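PDB 3PEB: dipeptidase from Streptococcus thermophilus, which probably acts as a manganese-dependent hydrolase of the M24B peptidase family, represented here by its N-terminal creatinase/prolidase-type domain. Local coordinates for residues 9-13 / 129-133; 19-25 / 97-103; 92-98 / 118-122. All coordinates share one frame; numbering follows the deposited sequence. Where two conformers were deposited one is given.

Interaction 1 (9-13 / 129-133); sequences RIRHF and FIHKM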
ATOM      1  N   ARG A   9     -11.543   1.167   8.827  1.00 34.63           N
ATOM      2  CA  ARG A   9     -10.910   1.911   9.912  0.50 34.26           C
ATOM      3  C   ARG A   9      -9.727   2.714   9.385  1.00 32.36           C
ATOM      4  O   ARG A   9      -9.517   3.827   9.804  1.00 32.05           O
ATOM      5  CB  ARG A   9     -10.456   0.984  11.044  0.50 35.30           C
ATOM      6  CG  ARG A   9     -11.582   0.501  11.940  0.50 37.36           C
ATOM      7  CD  ARG A   9     -11.046   0.005  13.275  0.50 40.13           C
ATOM      8  NE  ARG A   9     -10.857  -1.434  13.284  0.50 42.58           N
ATOM      9  CZ  ARG A   9     -10.077  -2.088  14.140  0.50 44.16           C
ATOM     10  NH1 ARG A   9      -9.387  -1.433  15.065  0.50 44.26           N
ATOM     11  NH2 ARG A   9      -9.985  -3.408  14.061  0.50 45.32           N
ATOM     12  N   ILE A  10      -8.959   2.134   8.458  1.00 29.98           N
ATOM     13  CA  ILE A  10      -7.850   2.863   7.809  1.00 28.15           C
ATOM     14  C   ILE A  10      -8.420   4.055   7.049  1.00 28.20           C
ATOM     15  O   ILE A  10      -7.884   5.157   7.133  1.00 27.68           O
ATOM     16  CB  ILE A  10      -7.024   1.989   6.830  1.00 26.41           C
ATOM     17  CG1 ILE A  10      -6.260   0.901   7.603  1.00 26.10           C
ATOM     18  CG2 ILE A  10      -6.033   2.892   6.001  1.00 25.26           C
ATOM     19  CD1 ILE A  10      -4.933   1.383   8.268  1.00 26.36           C
ATOM     20  N   ARG A  11      -9.489   3.832   6.284  1.00 28.11           N
ATOM     21  CA  ARG A  11     -10.080   4.927   5.508  1.00 28.10           C
ATOM     22  C   ARG A  11     -10.651   6.040   6.409  1.00 29.09           C
ATOM     23  O   ARG A  11     -10.528   7.218   6.079  1.00 28.96           O
ATOM     24  CB  ARG A  11     -11.139   4.408   4.529  1.00 29.24           C
ATOM     25  CG  ARG A  11     -10.537   3.635   3.320  1.00 27.51           C
ATOM     26  CD  ARG A  11     -11.603   3.283   2.284  1.00 28.58           C
ATOM     27  NE  ARG A  11     -12.372   2.137   2.743  1.00 29.16           N
ATOM     28  CZ  ARG A  11     -12.151   0.872   2.402  1.00 30.48           C
ATOM     29  NH1 ARG A  11     -11.209   0.536   1.533  1.00 28.81           N
ATOM     30  NH2 ARG A  11     -12.916  -0.079   2.918  1.00 33.73           N
ATOM     31  N   HIS A  12     -11.233   5.679   7.556  1.00 29.96           N
ATOM     32  CA  HIS A  12     -11.747   6.677   8.508  1.00 31.48           C
ATOM     33  C   HIS A  12     -10.591   7.532   9.041  1.00 30.10           C
ATOM     34  O   HIS A  12     -10.697   8.757   9.152  1.00 30.93           O
ATOM     35  CB  HIS A  12     -12.507   5.976   9.662  1.00 33.30           C
ATOM     36  CG  HIS A  12     -13.030   6.907  10.717  1.00 38.90           C
ATOM     37  ND1 HIS A  12     -14.285   7.475  10.652  1.00 46.27           N
ATOM     38  CD2 HIS A  12     -12.477   7.354  11.874  1.00 43.50           C
ATOM     39  CE1 HIS A  12     -14.479   8.243  11.715  1.00 47.63           C
ATOM     40  NE2 HIS A  12     -13.392   8.197  12.464  1.00 46.44           N
ATOM     41  N   PHE A  13      -9.499   6.872   9.397  1.00 29.25           N
ATOM     42  CA  PHE A  13      -8.308   7.556   9.874  1.00 28.71           C
ATOM     43  C   PHE A  13      -7.754   8.516   8.820  1.00 27.89           C
ATOM     44  O   PHE A  13      -7.420   9.664   9.147  1.00 29.78           O
ATOM     45  CB  PHE A  13      -7.239   6.536  10.264  1.00 28.60           C
ATOM     46  CG  PHE A  13      -5.913   7.159  10.578  1.00 30.04           C
ATOM     47  CD1 PHE A  13      -4.987   7.355   9.592  1.00 30.16           C
ATOM     48  CD2 PHE A  13      -5.624   7.606  11.867  1.00 32.56           C
ATOM     49  CE1 PHE A  13      -3.731   7.948   9.888  1.00 30.94           C
ATOM     50  CE2 PHE A  13      -4.395   8.198  12.170  1.00 33.69           C
ATOM     51  CZ  PHE A  13      -3.455   8.376  11.167  1.00 33.83           C
ATOM     52  N   PHE A 129      -0.797   4.596  14.261  1.00 32.73           N
ATOM     53  CA  PHE A 129      -2.164   4.148  14.088  1.00 32.84           C
ATOM     54  C   PHE A 129      -2.264   2.626  13.947  1.00 33.38           C
ATOM     55  O   PHE A 129      -3.161   1.999  14.568  1.00 34.61           O
ATOM     56  CB  PHE A 129      -2.842   4.848  12.934  1.00 32.21           C
ATOM     57  CG  PHE A 129      -4.305   4.491  12.822  1.00 34.10           C
ATOM     58  CD1 PHE A 129      -5.181   4.862  13.827  1.00 36.82           C
ATOM     59  CD2 PHE A 129      -4.785   3.734  11.762  1.00 34.24           C
ATOM     60  CE1 PHE A 129      -6.542   4.510  13.766  1.00 37.96           C
ATOM     61  CE2 PHE A 129      -6.154   3.387  11.701  1.00 34.78           C
ATOM     62  CZ  PHE A 129      -7.005   3.776  12.698  1.00 36.24           C
ATOM     63  N   ILE A 130      -1.342   2.013  13.195  1.00 32.20           N
ATOM     64  CA  ILE A 130      -1.363   0.563  13.052  1.00 33.29           C
ATOM     65  C   ILE A 130      -1.219  -0.110  14.430  1.00 35.77           C
ATOM     66  O   ILE A 130      -1.970  -1.037  14.740  1.00 35.01           O
ATOM     67  CB  ILE A 130      -0.319   0.032  12.046  1.00 31.73           C
ATOM     68  CG1 ILE A 130      -0.577   0.574  10.625  1.00 30.23           C
ATOM     69  CG2 ILE A 130      -0.273  -1.508  12.049  1.00 33.08           C
ATOM     70  CD1 ILE A 130      -1.974   0.397  10.089  1.00 29.51           C
ATOM     71  N   HIS A 131      -0.282   0.362  15.258  1.00 37.95           N
ATOM     72  CA  HIS A 131      -0.134  -0.185  16.612  0.50 40.95           C
ATOM     73  C   HIS A 131      -1.416   0.005  17.439  1.00 42.68           C
ATOM     74  O   HIS A 131      -1.845  -0.910  18.144  1.00 44.64           O
ATOM     75  CB  HIS A 131       1.072   0.438  17.327  0.50 41.96           C
ATOM     76  CG  HIS A 131       2.396   0.020  16.762  0.50 41.88           C
ATOM     77  ND1 HIS A 131       2.647  -1.260  16.313  0.50 43.98           N
ATOM     78  CD2 HIS A 131       3.554   0.706  16.605  0.50 42.62           C
ATOM     79  CE1 HIS A 131       3.894  -1.335  15.875  0.50 43.28           C
ATOM     80  NE2 HIS A 131       4.467  -0.157  16.051  0.50 42.17           N
ATOM     81  N   LYS A 132      -2.029   1.181  17.335  1.00 43.48           N
ATOM     82  CA  LYS A 132      -3.274   1.487  18.046  1.00 46.07           C
ATOM     83  C   LYS A 132      -4.385   0.493  17.660  1.00 46.51           C
ATOM     84  O   LYS A 132      -5.112  -0.001  18.525  1.00 46.46           O
ATOM     85  CB  LYS A 132      -3.719   2.908  17.714  1.00 46.43           C
ATOM     86  CG  LYS A 132      -4.717   3.538  18.654  1.00 52.03           C
ATOM     87  CD  LYS A 132      -4.946   5.021  18.282  1.00 55.80           C
ATOM     88  CE  LYS A 132      -5.432   5.861  19.477  1.00 61.46           C
ATOM     89  NZ  LYS A 132      -6.849   5.559  19.835  1.00 64.15           N
HETATM   90  N   MSE A 133      -4.490   0.182  16.365  1.00 44.67           N
HETATM   91  CA  MSE A 133      -5.508  -0.757  15.892  1.00 46.09           C
HETATM   92  C   MSE A 133      -5.369  -2.123  16.546  1.00 49.59           C
HETATM   93  O   MSE A 133      -6.365  -2.809  16.767  1.00 50.64           O
HETATM   94  CB  MSE A 133      -5.430  -0.946  14.376  1.00 43.43           C
HETATM   95  CG  MSE A 133      -5.970   0.193  13.579  1.00 41.06           C
HETATM   96 SE   MSE A 133      -5.926  -0.266  11.672  0.80 37.73          SE
HETATM   97  CE  MSE A 133      -7.498  -1.417  11.663  1.00 34.89           C
TER
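Phe13 and Phe129 lie against each other as an offset stack. Their ring centroids are 4.2 Å apart and the planes are tilted by 20°. The two side chains run antiparallel alongside one another, so each ring also receives the other residue's CB. Phe13 CB sits 3.8 Å from the centroid of the Phe129 ring, and Phe129 CB sits over the face of the Phe13 ring; both are CH-pi contacts. Each phenyl is extended away from its own helix, both with CG anti to the backbone N (chi1 172° in Phe13). Over the rim of the other face of the Phe129 ring lies CG of Met133, a selenomethionine one helical turn further on.

The contact joins helix 6-16 to helix 127-133, the first and last helices of the chain, in this creatinase/prolidase N-terminal domain. The short axes run at 136° and come within 11.7 Å, a spacing filled by side chains.

At the far end, Met133 reaches back toward Arg9, which comes the other way. In one of the two conformers of Arg9, Met133 CE lies over the centre of the guanidinium face, 3.6 Å from Arg9 CZ. Tyr32 of helix 27-34 touches both residues. On the buried side, Ile10 CD1 reaches the edge of the Phe129 ring near its plane. The same methyl meets Ile130 CD1 at 3.6 Å and Met133 SE at 3.9 Å.

Interaction 2 (19-25 / 97-103); sequences SGLAIVS and IPIIYAE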
ATOM      1  N   SER A  19      -6.008  12.989   4.442  1.00 29.66           N
ATOM      2  CA  SER A  19      -5.147  12.213   3.581  1.00 27.64           C
ATOM      3  C   SER A  19      -5.917  11.354   2.616  1.00 27.30           C
ATOM      4  O   SER A  19      -6.848  10.639   3.005  1.00 27.29           O
ATOM      5  CB  SER A  19      -4.247  11.306   4.436  1.00 27.17           C
ATOM      6  OG  SER A  19      -3.499  10.419   3.628  1.00 26.05           O
ATOM      7  N   GLY A  20      -5.487  11.355   1.353  1.00 26.92           N
ATOM      8  CA  GLY A  20      -6.161  10.574   0.327  1.00 25.72           C
ATOM      9  C   GLY A  20      -5.683   9.139   0.176  1.00 24.80           C
ATOM     10  O   GLY A  20      -6.291   8.366  -0.570  1.00 23.75           O
ATOM     11  N   LEU A  21      -4.622   8.757   0.881  1.00 23.73           N
ATOM     12  CA  LEU A  21      -4.007   7.468   0.639  1.00 23.19           C
ATOM     13  C   LEU A  21      -3.126   6.985   1.777  1.00 23.39           C
ATOM     14  O   LEU A  21      -2.298   7.762   2.308  1.00 23.88           O
ATOM     15  CB  LEU A  21      -3.147   7.534  -0.632  1.00 23.38           C
ATOM     16  CG  LEU A  21      -2.324   6.270  -1.012  1.00 22.10           C
ATOM     17  CD1 LEU A  21      -3.196   5.079  -1.431  1.00 23.02           C
ATOM     18  CD2 LEU A  21      -1.343   6.612  -2.161  1.00 22.29           C
ATOM     19  N   ALA A  22      -3.287   5.709   2.138  1.00 22.60           N
ATOM     20  CA  ALA A  22      -2.290   5.008   2.964  1.00 22.32           C
ATOM     21  C   ALA A  22      -1.534   4.009   2.085  1.00 21.99           C
ATOM     22  O   ALA A  22      -2.139   3.237   1.330  1.00 22.03           O
ATOM     23  CB  ALA A  22      -2.942   4.244   4.169  1.00 22.28           C
ATOM     24  N   ILE A  23      -0.215   3.985   2.245  1.00 21.94           N
ATOM     25  CA  ILE A  23       0.628   2.996   1.573  1.00 22.06           C
ATOM     26  C   ILE A  23       1.156   2.077   2.649  1.00 23.02           C
ATOM     27  O   ILE A  23       1.974   2.481   3.479  1.00 23.94           O
ATOM     28  CB  ILE A  23       1.818   3.647   0.798  1.00 22.89           C
ATOM     29  CG1 ILE A  23       1.290   4.632  -0.240  1.00 22.50           C
ATOM     30  CG2 ILE A  23       2.689   2.536   0.119  1.00 22.67           C
ATOM     31  CD1 ILE A  23       2.399   5.406  -1.017  1.00 25.26           C
ATOM     32  N   VAL A  24       0.675   0.837   2.630  1.00 23.31           N
ATOM     33  CA  VAL A  24       1.005  -0.165   3.620  1.00 23.51           C
ATOM     34  C   VAL A  24       2.071  -1.067   3.015  1.00 23.83           C
ATOM     35  O   VAL A  24       1.882  -1.614   1.926  1.00 23.68           O
ATOM     36  CB  VAL A  24      -0.268  -0.966   4.030  1.00 23.82           C
ATOM     37  CG1 VAL A  24       0.063  -2.119   5.008  1.00 24.26           C
ATOM     38  CG2 VAL A  24      -1.304  -0.021   4.683  1.00 24.20           C
ATOM     39  N   SER A  25       3.194  -1.197   3.724  1.00 24.21           N
ATOM     40  CA  SER A  25       4.333  -1.942   3.248  1.00 23.65           C
ATOM     41  C   SER A  25       4.730  -3.138   4.103  1.00 24.86           C
ATOM     42  O   SER A  25       5.384  -4.053   3.588  1.00 25.38           O
ATOM     43  CB  SER A  25       5.559  -1.020   3.125  1.00 23.09           C
ATOM     44  OG  SER A  25       5.837  -0.391   4.349  1.00 23.55           O
ATOM     45  N   ILE A  97      -1.498  13.164  -4.458  1.00 36.35           N
ATOM     46  CA  ILE A  97      -2.270  13.134  -3.225  1.00 35.16           C
ATOM     47  C   ILE A  97      -1.514  14.005  -2.260  1.00 34.74           C
ATOM     48  O   ILE A  97      -0.378  13.693  -1.935  1.00 35.24           O
ATOM     49  CB  ILE A  97      -2.374  11.705  -2.688  1.00 33.93           C
ATOM     50  CG1 ILE A  97      -3.071  10.795  -3.702  1.00 36.50           C
ATOM     51  CG2 ILE A  97      -3.109  11.642  -1.352  1.00 32.11           C
ATOM     52  CD1 ILE A  97      -2.386   9.528  -3.839  1.00 37.51           C
ATOM     53  N   PRO A  98      -2.127  15.100  -1.793  1.00 34.97           N
ATOM     54  CA  PRO A  98      -1.385  16.025  -0.952  1.00 35.18           C
ATOM     55  C   PRO A  98      -0.754  15.455   0.318  1.00 33.34           C
ATOM     56  O   PRO A  98       0.370  15.822   0.651  1.00 32.26           O
ATOM     57  CB  PRO A  98      -2.419  17.084  -0.605  1.00 36.50           C
ATOM     58  CG  PRO A  98      -3.325  17.105  -1.777  1.00 37.84           C
ATOM     59  CD  PRO A  98      -3.413  15.674  -2.235  1.00 36.42           C
ATOM     60  N   ILE A  99      -1.468  14.586   1.028  1.00 31.79           N
ATOM     61  CA  ILE A  99      -0.942  13.964   2.232  1.00 30.07           C
ATOM     62  C   ILE A  99      -1.080  12.452   2.131  1.00 28.43           C
ATOM     63  O   ILE A  99      -2.192  11.925   1.919  1.00 26.92           O
ATOM     64  CB  ILE A  99      -1.657  14.465   3.496  1.00 30.84           C
ATOM     65  CG1 ILE A  99      -1.567  15.994   3.611  1.00 34.22           C
ATOM     66  CG2 ILE A  99      -1.078  13.772   4.720  1.00 29.70           C
ATOM     67  CD1 ILE A  99      -2.401  16.598   4.710  1.00 36.16           C
ATOM     68  N   ILE A 100       0.049  11.750   2.253  1.00 26.60           N
ATOM     69  CA  ILE A 100       0.079  10.305   2.125  1.00 25.57           C
ATOM     70  C   ILE A 100       0.615   9.695   3.400  1.00 24.94           C
ATOM     71  O   ILE A 100       1.673  10.121   3.888  1.00 25.76           O
ATOM     72  CB  ILE A 100       0.961   9.877   0.944  1.00 25.57           C
ATOM     73  CG1 ILE A 100       0.420  10.471  -0.357  1.00 28.10           C
ATOM     74  CG2 ILE A 100       1.072   8.341   0.845  1.00 24.62           C
ATOM     75  CD1 ILE A 100       1.332  10.284  -1.546  1.00 28.31           C
ATOM     76  N   TYR A 101      -0.085   8.690   3.937  1.00 24.00           N
ATOM     77  CA  TYR A 101       0.388   8.000   5.131  1.00 24.09           C
ATOM     78  C   TYR A 101       1.167   6.740   4.735  1.00 23.52           C
ATOM     79  O   TYR A 101       0.754   6.016   3.855  1.00 24.08           O
ATOM     80  CB  TYR A 101      -0.757   7.660   6.097  1.00 24.43           C
ATOM     81  CG  TYR A 101      -1.058   8.814   7.021  1.00 26.22           C
ATOM     82  CD1 TYR A 101      -1.866   9.865   6.603  1.00 27.24           C
ATOM     83  CD2 TYR A 101      -0.483   8.881   8.292  1.00 27.15           C
ATOM     84  CE1 TYR A 101      -2.107  10.947   7.434  1.00 29.51           C
ATOM     85  CE2 TYR A 101      -0.717   9.943   9.130  1.00 28.29           C
ATOM     86  CZ  TYR A 101      -1.537  10.982   8.698  1.00 29.05           C
ATOM     87  OH  TYR A 101      -1.759  12.044   9.518  1.00 29.74           O
ATOM     88  N   ALA A 102       2.280   6.485   5.419  1.00 23.56           N
ATOM     89  CA  ALA A 102       3.096   5.300   5.166  1.00 22.95           C
ATOM     90  C   ALA A 102       3.718   4.824   6.470  1.00 23.31           C
ATOM     91  O   ALA A 102       3.756   5.560   7.469  1.00 24.28           O
ATOM     92  CB  ALA A 102       4.177   5.586   4.087  1.00 23.09           C
ATOM     93  N   GLU A 103       4.167   3.572   6.490  1.00 22.55           N
ATOM     94  CA  GLU A 103       4.646   2.987   7.735  1.00 23.15           C
ATOM     95  C   GLU A 103       6.147   3.260   7.891  1.00 24.20           C
ATOM     96  O   GLU A 103       6.958   2.496   7.383  1.00 24.07           O
ATOM     97  CB  GLU A 103       4.394   1.487   7.763  1.00 22.44           C
ATOM     98  CG  GLU A 103       2.912   1.097   7.665  1.00 23.69           C
ATOM     99  CD  GLU A 103       2.730  -0.397   7.631  1.00 24.40           C
ATOM    100  OE1 GLU A 103       2.806  -0.952   6.507  1.00 23.98           O
ATOM    101  OE2 GLU A 103       2.552  -1.017   8.724  1.00 25.72           O
TER
HETATM  102  O   HOH W   1      -4.395  14.295   0.849  1.00 30.47           O
HETATM  103  O   HOH W   2       4.555   2.123   4.125  1.00 22.37           O
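The Tyr101 ring meets Ser19 at its edge. Ser19 CB lies in the ring plane, 3.5 Å from Tyr101 CD1, and Ser19 OG is also near that plane. From helix 6-16, Phe13 makes an edge-to-face contact with the ring, and Leu14 packs on Tyr101, Ser19 and Ala22.

The contact pairs two parallel neighbours, strands 21-24 and 96-102, in the mixed six-stranded sheet of this creatinase/prolidase N-terminal domain. Both are interior strands, 96-102 being next to edge strand 122-125. The pair is centred on Ala22 and Tyr101. Tyr101 N donates to Leu21 O at 2.9 Å, and Tyr101 O accepts from Ile23 N at 2.8 Å. Both bonds are nearly straight. Ala22 and Tyr101 share the sheet face under helix 6-16.

Leu21, Ile23, Ile100 and Ala102 occupy the other face. There Leu21 CD2 meets Ile97 CD1 at 3.5 Å, the two side chains meeting roughly perpendicular. Ile100 CG2 touches Ile23 CD1 at 3.7 Å, and Phe119 packs against both residues.

Before the strands pair, Ser19 OG donates to Ile99 O at 2.6 Å, from 49° above the carbonyl plane. With chi1 173° OG swings to the carbonyl side of Ser19, opposite its N, which brings it to Ile99 O. Water 1 accepts from Ile99 N and, weakly, from Gly20 N.

At the other end, Glu103 uses both carboxylate oxygens. OE2 is hydrogen-bonded to Thr29 OG1, OE1 accepts from the backbone N atoms of Ser25 and Asp26, and Ser25 OG is hydrogen-bonded to Asn106 OD1. Water 2 donates to Ile23 O and Ser25 OG and accepts from Glu103 N at 2.8 Å.

Interaction 3 (92-98 / 118-122); sequences LASTDIP and VFEGR. With NA (sodium ion), chain M; EDO (1,2-ethanediol), chain H.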
ATOM      1  N   LEU A  92      -1.587   2.850 -11.277  1.00 32.60           N
ATOM      2  CA  LEU A  92      -2.458   3.608 -10.399  1.00 33.67           C
ATOM      3  C   LEU A  92      -2.933   4.867 -11.119  1.00 35.86           C
ATOM      4  O   LEU A  92      -2.126   5.647 -11.596  1.00 37.08           O
ATOM      5  CB  LEU A  92      -1.727   3.993  -9.123  1.00 31.12           C
ATOM      6  CG  LEU A  92      -1.232   2.877  -8.203  1.00 29.24           C
ATOM      7  CD1 LEU A  92      -0.483   3.508  -7.018  1.00 24.64           C
ATOM      8  CD2 LEU A  92      -2.400   1.965  -7.718  1.00 30.08           C
ATOM      9  N   ALA A  93      -4.234   5.102 -11.137  1.00 38.86           N
ATOM     10  CA  ALA A  93      -4.785   6.348 -11.703  1.00 40.21           C
ATOM     11  C   ALA A  93      -4.397   7.581 -10.910  1.00 39.63           C
ATOM     12  O   ALA A  93      -4.130   8.661 -11.481  1.00 41.51           O
ATOM     13  CB  ALA A  93      -6.300   6.267 -11.789  1.00 42.74           C
ATOM     14  N   SER A  94      -4.348   7.446  -9.592  1.00 36.16           N
ATOM     15  CA  SER A  94      -4.141   8.607  -8.780  1.00 35.83           C
ATOM     16  C   SER A  94      -2.811   8.513  -8.022  1.00 33.50           C
ATOM     17  O   SER A  94      -2.662   7.683  -7.132  1.00 30.39           O
ATOM     18  CB  SER A  94      -5.278   8.752  -7.803  1.00 35.77           C
ATOM     19  OG  SER A  94      -5.069   9.880  -6.988  1.00 37.88           O
ATOM     20  N   THR A  95      -1.885   9.397  -8.372  1.00 33.27           N
ATOM     21  CA  THR A  95      -0.613   9.494  -7.668  1.00 33.27           C
ATOM     22  C   THR A  95      -0.308  10.915  -7.181  1.00 35.30           C
ATOM     23  O   THR A  95       0.751  11.146  -6.635  1.00 35.49           O
ATOM     24  CB  THR A  95       0.522   8.991  -8.554  1.00 33.49           C
ATOM     25  OG1 THR A  95       0.580   9.778  -9.747  1.00 34.61           O
ATOM     26  CG2 THR A  95       0.317   7.503  -8.912  1.00 31.53           C
ATOM     27  N   ASP A  96      -1.231  11.853  -7.379  1.00 37.52           N
ATOM     28  CA  ASP A  96      -1.092  13.200  -6.832  0.50 38.99           C
ATOM     29  C   ASP A  96      -2.046  13.341  -5.653  1.00 38.37           C
ATOM     30  O   ASP A  96      -3.254  13.562  -5.818  1.00 38.73           O
ATOM     31  CB  ASP A  96      -1.376  14.262  -7.893  0.50 41.41           C
ATOM     32  CG  ASP A  96      -0.303  14.308  -8.963  0.50 44.37           C
ATOM     33  OD1 ASP A  96       0.397  15.340  -9.061  0.50 49.72           O
ATOM     34  OD2 ASP A  96      -0.153  13.306  -9.695  0.50 47.88           O
ATOM     35  N   ILE A  97      -1.498  13.164  -4.458  1.00 36.35           N
ATOM     36  CA  ILE A  97      -2.270  13.134  -3.225  1.00 35.16           C
ATOM     37  C   ILE A  97      -1.514  14.005  -2.260  1.00 34.74           C
ATOM     38  O   ILE A  97      -0.378  13.693  -1.935  1.00 35.24           O
ATOM     39  CB  ILE A  97      -2.374  11.705  -2.688  1.00 33.93           C
ATOM     40  CG1 ILE A  97      -3.071  10.795  -3.702  1.00 36.50           C
ATOM     41  CG2 ILE A  97      -3.109  11.642  -1.352  1.00 32.11           C
ATOM     42  CD1 ILE A  97      -2.386   9.528  -3.839  1.00 37.51           C
ATOM     43  N   PRO A  98      -2.127  15.100  -1.793  1.00 34.97           N
ATOM     44  CA  PRO A  98      -1.385  16.025  -0.952  1.00 35.18           C
ATOM     45  C   PRO A  98      -0.754  15.455   0.318  1.00 33.34           C
ATOM     46  O   PRO A  98       0.370  15.822   0.651  1.00 32.26           O
ATOM     47  CB  PRO A  98      -2.419  17.084  -0.605  1.00 36.50           C
ATOM     48  CG  PRO A  98      -3.325  17.105  -1.777  1.00 37.84           C
ATOM     49  CD  PRO A  98      -3.413  15.674  -2.235  1.00 36.42           C
ATOM     50  N   VAL A 118       7.203   8.223  -7.530  1.00 29.74           N
ATOM     51  CA  VAL A 118       5.852   7.944  -8.041  1.00 29.10           C
ATOM     52  C   VAL A 118       4.862   9.020  -7.561  1.00 29.78           C
ATOM     53  O   VAL A 118       4.079   9.564  -8.344  1.00 30.76           O
ATOM     54  CB  VAL A 118       5.403   6.545  -7.592  1.00 27.89           C
ATOM     55  CG1 VAL A 118       3.944   6.228  -8.026  1.00 26.62           C
ATOM     56  CG2 VAL A 118       6.347   5.453  -8.136  1.00 29.14           C
ATOM     57  N   PHE A 119       4.886   9.307  -6.262  1.00 29.47           N
ATOM     58  CA  PHE A 119       3.879  10.142  -5.619  1.00 31.20           C
ATOM     59  C   PHE A 119       4.336  11.542  -5.373  1.00 34.79           C
ATOM     60  O   PHE A 119       5.422  11.756  -4.839  1.00 34.50           O
ATOM     61  CB  PHE A 119       3.440   9.520  -4.293  1.00 29.80           C
ATOM     62  CG  PHE A 119       2.729   8.218  -4.467  1.00 26.76           C
ATOM     63  CD1 PHE A 119       1.372   8.185  -4.792  1.00 27.36           C
ATOM     64  CD2 PHE A 119       3.419   7.025  -4.397  1.00 25.15           C
ATOM     65  CE1 PHE A 119       0.737   6.993  -4.980  1.00 24.36           C
ATOM     66  CE2 PHE A 119       2.780   5.811  -4.595  1.00 24.63           C
ATOM     67  CZ  PHE A 119       1.442   5.783  -4.894  1.00 23.63           C
ATOM     68  N   GLU A 120       3.484  12.473  -5.779  1.00 37.58           N
ATOM     69  CA  GLU A 120       3.634  13.881  -5.479  1.00 41.24           C
ATOM     70  C   GLU A 120       2.792  14.138  -4.237  1.00 40.41           C
ATOM     71  O   GLU A 120       1.536  14.048  -4.284  1.00 41.87           O
ATOM     72  CB  GLU A 120       3.113  14.735  -6.643  1.00 42.99           C
ATOM     73  CG  GLU A 120       3.246  16.255  -6.437  1.00 49.26           C
ATOM     74  CD  GLU A 120       4.669  16.778  -6.627  1.00 55.39           C
ATOM     75  OE1 GLU A 120       5.591  15.984  -6.951  1.00 58.66           O
ATOM     76  OE2 GLU A 120       4.854  18.003  -6.454  1.00 62.53           O
ATOM     77  N   GLY A 121       3.475  14.401  -3.133  1.00 39.37           N
ATOM     78  CA  GLY A 121       2.832  14.811  -1.900  1.00 38.83           C
ATOM     79  C   GLY A 121       3.715  14.621  -0.684  1.00 38.21           C
ATOM     80  O   GLY A 121       4.857  14.156  -0.787  1.00 39.03           O
ATOM     81  N   ARG A 122       3.154  14.975   0.463  1.00 36.93           N
ATOM     82  CA  ARG A 122       3.825  14.965   1.742  1.00 37.07           C
ATOM     83  C   ARG A 122       3.502  13.674   2.466  1.00 33.92           C
ATOM     84  O   ARG A 122       2.327  13.282   2.562  1.00 31.80           O
ATOM     85  CB  ARG A 122       3.319  16.141   2.591  1.00 39.29           C
ATOM     86  CG  ARG A 122       3.983  16.205   3.944  1.00 44.59           C
ATOM     87  CD  ARG A 122       3.669  17.485   4.678  1.00 50.88           C
ATOM     88  NE  ARG A 122       2.458  17.362   5.489  1.00 53.79           N
ATOM     89  CZ  ARG A 122       1.323  18.023   5.283  1.00 57.32           C
ATOM     90  NH1 ARG A 122       1.192  18.879   4.271  1.00 60.28           N
ATOM     91  NH2 ARG A 122       0.301  17.832   6.111  1.00 58.52           N
TER
HETATM   92 NA    NA M 146       7.408  12.946  -4.716  1.00 50.11          NA
HETATM   93  C1  EDO H 141      -0.451   9.072 -12.629  1.00 65.37           C
HETATM   94  O1  EDO H 141      -1.449   9.818 -11.923  1.00 67.65           O
HETATM   95  C2  EDO H 141      -0.613   7.604 -12.276  1.00 64.64           C
HETATM   96  O2  EDO H 141      -0.774   6.766 -13.434  1.00 62.30           O
HETATM   97  O   HOH W   3       2.481  11.999  -9.206  1.00 58.48           O
HETATM   98  O   HOH W   4       7.073  13.429  -7.195  1.00 47.53           O
HETATM   99  O   HOH W   5       6.920  12.788  -2.348  1.00 43.64           O
HETATM  100  O   HOH W   6       9.513  13.974  -4.815  1.00 49.51           O
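Thr95 and Glu120 join backbones through Glu120 N and Thr95 O, 3.2 Å apart. Glu120 O accepts in turn from Ile97 N. These bonds frame a parallel bridge between Asp96 and Glu120, where the loop after helix 109-118 comes alongside the start of strand 96-102. The pairing lies beside the edge of the mixed sheet, just before edge strand 122-125. Further on, Arg122 N donates to Pro98 O, from above the carbonyl plane and at an N-H...O angle of 172°. Between these bonds Gly121 CA lies 3.4 Å from Ile97 O as a CA-H...O contact.

Side chains pack around Phe119. Leu92 CD1 reaches its CZ at 3.7 Å, and Ile97 lies alongside it, pointing the same way. Ser94 O is at the ring edge, near its plane. Val118 CG1 lies 3.6 Å above one face of the Phe119 ring, toward the rim, and also touches Thr95 CG2.

In the next shell, Lys89 NZ is hydrogen-bonded to both Thr95 OG1 and Val118 O. Water 3 lies 3.0 Å from each of these two oxygens, and near Asp96 OD2 in one of its two conformers. Arg122 NE forms a salt bridge with Glu124.

A sodium ion is bound by Phe119 O, Gln116 O and three waters. Glu120 is bent at chi2 (76°), and its OE1 accepts from water 4 at 3.0 Å. Water 4 lies 2.5 Å from the sodium, while water 5 links the ion to Gly121 O.

Interactions 2 and 3 lie side by side in one sheet, with centres 9 Å apart. They share Ile97 and Pro98, where the chain turns a corner in the broken strand 96-102. Ile100 N lies 2.8 Å from Arg122 O, a probable hydrogen bond that continues the pairing. Phe119 CE1 reaches Leu21 CD2 at 3.5 Å. Interaction 1 covers the opposite face of the sheet from Phe119. It touches interaction 2 through Phe13 CE1 and Tyr101 CE2, 3.7 Å apart. Interactions 1 and 3 do not touch, their nearest atoms being about 11 Å apart. The sodium ion bound by Phe119 and Gln116 is not the manganese cofactor; the metal centre probably lies in the M24 domain, absent from this chain.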